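Local coordinates for protein Ulp1-like SUMO protease (Chaetomium thermophilum, PDB 6DG4) that probably removes SUMO from modified proteins as a thiol protease of the peptidase C48 family, the present chain being its C-terminal catalytic domain, at residues A36-E40 / I66-Y71; Q42-D48 / N61-I65. All blocks are in the same frame, centred on the assembly; numbering follows the deposited sequence. Where two conformers were deposited one is given.

Interaction 1 of 2, residues A36-E40 / I66-Y71; sequences AKTLE and IGAIFY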
# COMPACT_ATOMS: atom_id res chain seq x y z
N ALA A 36 -14.19 -13.19 0.92
CA ALA A 36 -13.58 -12.35 -0.09
C ALA A 36 -12.38 -13.10 -0.64
O ALA A 36 -11.92 -14.08 -0.04
CB ALA A 36 -13.16 -10.99 0.47
N LYS A 37 -11.89 -12.65 -1.78
CA LYS A 37 -10.68 -13.21 -2.37
C LYS A 37 -9.95 -12.05 -3.02
O LYS A 37 -10.51 -11.36 -3.88
CB LYS A 37 -10.99 -14.29 -3.40
CG LYS A 37 -9.76 -15.06 -3.86
CD LYS A 37 -10.15 -16.28 -4.70
CE LYS A 37 -8.94 -16.95 -5.33
NZ LYS A 37 -9.35 -17.95 -6.37
N THR A 38 -8.71 -11.82 -2.60
CA THR A 38 -7.98 -10.65 -3.03
C THR A 38 -7.37 -10.88 -4.41
O THR A 38 -7.42 -11.97 -4.98
CB THR A 38 -6.87 -10.30 -2.04
OG1 THR A 38 -5.80 -11.24 -2.16
CG2 THR A 38 -7.40 -10.32 -0.61
N LEU A 39 -6.78 -9.82 -4.95
CA LEU A 39 -6.08 -9.92 -6.23
C LEU A 39 -4.78 -10.71 -6.13
O LEU A 39 -4.19 -11.02 -7.16
CB LEU A 39 -5.81 -8.52 -6.78
CG LEU A 39 -7.02 -7.69 -7.19
CD1 LEU A 39 -6.58 -6.27 -7.52
CD2 LEU A 39 -7.74 -8.31 -8.38
N GLU A 40 -4.31 -11.00 -4.92
CA GLU A 40 -3.22 -11.94 -4.72
C GLU A 40 -3.68 -13.39 -4.89
O GLU A 40 -2.84 -14.29 -4.91
CB GLU A 40 -2.64 -11.74 -3.31
CG GLU A 40 -1.23 -12.26 -3.08
CD GLU A 40 -0.74 -12.02 -1.65
OE1 GLU A 40 -1.54 -11.57 -0.80
OE2 GLU A 40 0.45 -12.29 -1.39
N ILE A 66 -1.53 -6.81 2.04
CA ILE A 66 -1.23 -6.97 0.63
C ILE A 66 -2.51 -6.89 -0.20
O ILE A 66 -2.53 -6.29 -1.28
CB ILE A 66 -0.48 -8.29 0.39
CG1 ILE A 66 0.81 -8.34 1.24
CG2 ILE A 66 -0.19 -8.49 -1.09
CD1 ILE A 66 1.74 -7.17 1.07
N GLY A 67 -3.60 -7.47 0.30
CA GLY A 67 -4.86 -7.37 -0.42
C GLY A 67 -5.28 -5.93 -0.64
O GLY A 67 -5.65 -5.53 -1.75
N ALA A 68 -5.21 -5.12 0.42
CA ALA A 68 -5.62 -3.73 0.31
C ALA A 68 -4.73 -2.96 -0.66
O ALA A 68 -5.22 -2.19 -1.49
CB ALA A 68 -5.59 -3.07 1.68
N ILE A 69 -3.42 -3.16 -0.56
CA ILE A 69 -2.50 -2.40 -1.40
C ILE A 69 -2.63 -2.80 -2.86
O ILE A 69 -2.55 -1.94 -3.75
CB ILE A 69 -1.07 -2.50 -0.84
CG1 ILE A 69 -1.01 -1.79 0.52
CG2 ILE A 69 -0.08 -1.89 -1.79
CD1 ILE A 69 0.26 -1.99 1.30
N PHE A 70 -2.86 -4.08 -3.15
CA PHE A 70 -3.11 -4.49 -4.53
C PHE A 70 -4.35 -3.80 -5.08
O PHE A 70 -4.39 -3.42 -6.26
CB PHE A 70 -3.24 -6.01 -4.62
CG PHE A 70 -1.94 -6.73 -4.89
CD1 PHE A 70 -0.79 -6.43 -4.17
CD2 PHE A 70 -1.87 -7.72 -5.85
CE1 PHE A 70 0.41 -7.08 -4.43
CE2 PHE A 70 -0.68 -8.37 -6.10
CZ PHE A 70 0.46 -8.06 -5.38
N TYR A 71 -5.38 -3.60 -4.25
CA TYR A 71 -6.58 -2.90 -4.71
C TYR A 71 -6.30 -1.43 -5.00
O TYR A 71 -6.93 -0.86 -5.90
CB TYR A 71 -7.73 -3.04 -3.71
CG TYR A 71 -8.49 -4.36 -3.79
CD1 TYR A 71 -8.89 -4.88 -5.01
CD2 TYR A 71 -8.84 -5.06 -2.64
CE1 TYR A 71 -9.60 -6.06 -5.09
CE2 TYR A 71 -9.55 -6.25 -2.72
CZ TYR A 71 -9.92 -6.75 -3.95
OH TYR A 71 -10.63 -7.93 -4.04
O HOH W 1 -11.43 -8.96 -1.76
O HOH W 2 -6.54 -7.18 -3.77
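L39 lays its side chain against F70 and Y71 and shows how a loop can be seated on a helix, here helix 62-80 of the catalytic domain. Its CB meets the F70 ring at the edge, 4.1 Å from CD2. Further out, CG lies 3.7 Å from Y71 CE1, and methyl CD1 reaches Y71 CD1 at the same separation while also touching the carbonyl oxygen of F70. With CG swung beside the backbone N (chi1 -66°), the L39 branch is carried over to Y71 while CB stays with F70.

T38 lies against G67, its CG2 3.9 Å from G67 CA; with no side chain on G67, this methyl can approach the helix backbone itself. The T38 hydroxyl accepts from E40 N, closing an ST turn just after strand 36-37. E40 extends fully beyond CG, so that its carboxylate passes obliquely over I66, OE1 coming within 3.4 Å of CG2. I66 and I69 also touch strand 127-134 of the mixed sheet, so the helix packs on that sheet as well as on the loop.

One water accepts from L39 N and donates to G67 O, lying over the centre of one Y71 ring face; another, at the ring's edge, joins Y71 OH at 2.6 Å and, weakly, K37 O. The chemistry implies adhesion that combines apolar touching with polar links running through water.

Interaction 2 of 2, residues Q42-D48 / N61-I65; sequences QPLVRRD and NDNVI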
# COMPACT_ATOMS: atom_id res chain seq x y z
N GLN A 42 -5.79 -14.68 -2.66
CA GLN A 42 -5.84 -15.12 -1.28
C GLN A 42 -7.26 -15.08 -0.77
O GLN A 42 -7.85 -13.98 -0.73
CB GLN A 42 -4.97 -14.20 -0.44
CG GLN A 42 -4.96 -14.52 1.01
CD GLN A 42 -4.50 -15.94 1.27
OE1 GLN A 42 -3.39 -16.33 0.88
NE2 GLN A 42 -5.36 -16.73 1.92
N PRO A 43 -7.85 -16.20 -0.36
CA PRO A 43 -9.16 -16.14 0.30
C PRO A 43 -9.05 -15.46 1.65
O PRO A 43 -8.05 -15.60 2.36
CB PRO A 43 -9.56 -17.61 0.46
CG PRO A 43 -8.68 -18.36 -0.45
CD PRO A 43 -7.42 -17.58 -0.59
N LEU A 44 -10.09 -14.71 2.01
CA LEU A 44 -10.24 -14.12 3.33
C LEU A 44 -11.44 -14.74 4.03
O LEU A 44 -12.50 -14.92 3.42
CB LEU A 44 -10.43 -12.61 3.25
CG LEU A 44 -9.35 -11.83 2.51
CD1 LEU A 44 -9.70 -10.35 2.51
CD2 LEU A 44 -7.97 -12.04 3.13
N VAL A 45 -11.27 -15.04 5.31
CA VAL A 45 -12.29 -15.69 6.11
C VAL A 45 -12.49 -14.88 7.38
O VAL A 45 -11.81 -13.87 7.62
CB VAL A 45 -11.95 -17.16 6.43
CG1 VAL A 45 -11.91 -17.98 5.16
CG2 VAL A 45 -10.62 -17.25 7.17
N ARG A 46 -13.42 -15.33 8.21
CA ARG A 46 -13.75 -14.63 9.44
C ARG A 46 -12.50 -14.21 10.21
O ARG A 46 -12.40 -13.08 10.68
CB ARG A 46 -14.65 -15.51 10.31
CG ARG A 46 -14.88 -14.97 11.71
CD ARG A 46 -15.82 -15.87 12.49
NE ARG A 46 -15.98 -15.41 13.87
CZ ARG A 46 -17.09 -15.55 14.58
NH1 ARG A 46 -18.16 -16.15 14.06
NH2 ARG A 46 -17.13 -15.09 15.82
N ARG A 47 -11.55 -15.13 10.37
CA ARG A 47 -10.38 -14.83 11.19
C ARG A 47 -9.64 -13.58 10.70
O ARG A 47 -9.16 -12.78 11.52
CB ARG A 47 -9.44 -16.02 11.18
CG ARG A 47 -8.22 -15.83 12.01
CD ARG A 47 -7.41 -17.10 12.00
NE ARG A 47 -6.23 -17.01 12.83
CZ ARG A 47 -5.09 -16.45 12.44
NH1 ARG A 47 -5.00 -15.94 11.22
NH2 ARG A 47 -4.05 -16.42 13.26
N ASP A 48 -9.53 -13.40 9.39
CA ASP A 48 -8.82 -12.23 8.87
C ASP A 48 -9.47 -10.94 9.35
O ASP A 48 -8.77 -9.97 9.69
CB ASP A 48 -8.78 -12.28 7.35
CG ASP A 48 -8.02 -13.48 6.83
OD1 ASP A 48 -6.78 -13.50 6.95
OD2 ASP A 48 -8.65 -14.41 6.31
N ASN A 61 -2.57 -8.67 9.35
CA ASN A 61 -1.80 -9.74 8.74
C ASN A 61 -1.46 -9.41 7.28
O ASN A 61 -1.93 -8.42 6.71
CB ASN A 61 -2.49 -11.10 8.86
CG ASN A 61 -3.81 -11.21 8.09
OD1 ASN A 61 -4.22 -10.29 7.39
ND2 ASN A 61 -4.48 -12.35 8.24
N ASP A 62 -0.60 -10.25 6.70
CA ASP A 62 -0.19 -10.07 5.31
C ASP A 62 -1.39 -10.09 4.38
O ASP A 62 -1.47 -9.29 3.44
CB ASP A 62 0.78 -11.18 4.89
CG ASP A 62 2.06 -11.22 5.72
OD1 ASP A 62 2.27 -10.34 6.58
OD2 ASP A 62 2.85 -12.16 5.51
N ASN A 63 -2.33 -11.01 4.61
CA ASN A 63 -3.47 -11.16 3.71
C ASN A 63 -4.19 -9.83 3.51
O ASN A 63 -4.52 -9.45 2.39
CB ASN A 63 -4.48 -12.16 4.29
CG ASN A 63 -4.00 -13.59 4.23
OD1 ASN A 63 -3.06 -13.93 3.52
ND2 ASN A 63 -4.70 -14.46 4.96
N VAL A 64 -4.46 -9.14 4.62
CA VAL A 64 -5.20 -7.89 4.58
C VAL A 64 -4.35 -6.79 3.96
O VAL A 64 -4.79 -6.07 3.06
CB VAL A 64 -5.68 -7.53 6.00
CG1 VAL A 64 -6.09 -6.08 6.08
CG2 VAL A 64 -6.82 -8.45 6.42
N ILE A 65 -3.11 -6.65 4.43
CA ILE A 65 -2.25 -5.55 4.00
C ILE A 65 -1.97 -5.64 2.50
O ILE A 65 -2.14 -4.66 1.76
CB ILE A 65 -0.95 -5.51 4.82
CG1 ILE A 65 -1.27 -5.11 6.27
CG2 ILE A 65 0.03 -4.52 4.21
CD1 ILE A 65 -0.16 -5.38 7.25
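D48 and the two asparagines N61 and N63 meet through a single carboxylate oxygen, a compact example of one acceptor tying a helix start to a neighbouring segment. N61 ND2 donates to the anti lone pair of D48 OD1, 2.9 Å away, and N63 ND2 donates to the same atom at 3.0 Å in a nearly straight bond. The second donor arrives on the syn side, 31° out of the carboxylate plane. Both amides cross the D48 side chain at about a right angle, yet each keeps the shared oxygen close to its own plane. The other oxygen, OD2, accepts from V45 N, so three bonds fix the rotation of the carboxylate and probably stabilise its negative charge. As V45 is the N-cap of helix 46-50, this last bond is one half of a capping box; the valine side chain has no acceptor to return the other.

N61 is used at both ends of its amide. With CG set between its backbone N and carbonyl carbon (chi1 65°), OD1 turns back to accept from V64 N as the N-cap of helix 62-80, while ND2 faces D48.

On N63 the Q42 amide lies stacked, the planes only 16° apart, with Q42 CG 3.2 Å from N63 OD1. A bend at chi2 folds Q42 over, and its NE2 is held by P43 O at 3.0 Å. L44 runs antiparallel alongside the N63 side chain, L44 CD2 resting 3.7 Å from N63 CB.

The contact thus joins strand 43-44 and the start of helix 46-50 to the first turn of helix 62-80, while L239 of helix 228-241 packs against both L44 and V64.

Overall arrangement
Both contacts use helix 62-80, interaction 2 at its first turn and interaction 1 directly after it, with centres about 9 Å apart. The other partners are also neighbours: strands 36-37 and 43-44 form a small antiparallel sheet, joined by a probable hydrogen bond from L44 N to A36 O (2.8 Å), and T38 packs on L44. Each contact is partly buried. Interaction 1, nearer the chain's centre, includes exposed residues such as L39 and relies on aliphatic-aromatic touching and bridging waters; interaction 2, farther out, has no exposed residue among those touching and relies on direct side-chain hydrogen bonds at a helix N-terminus.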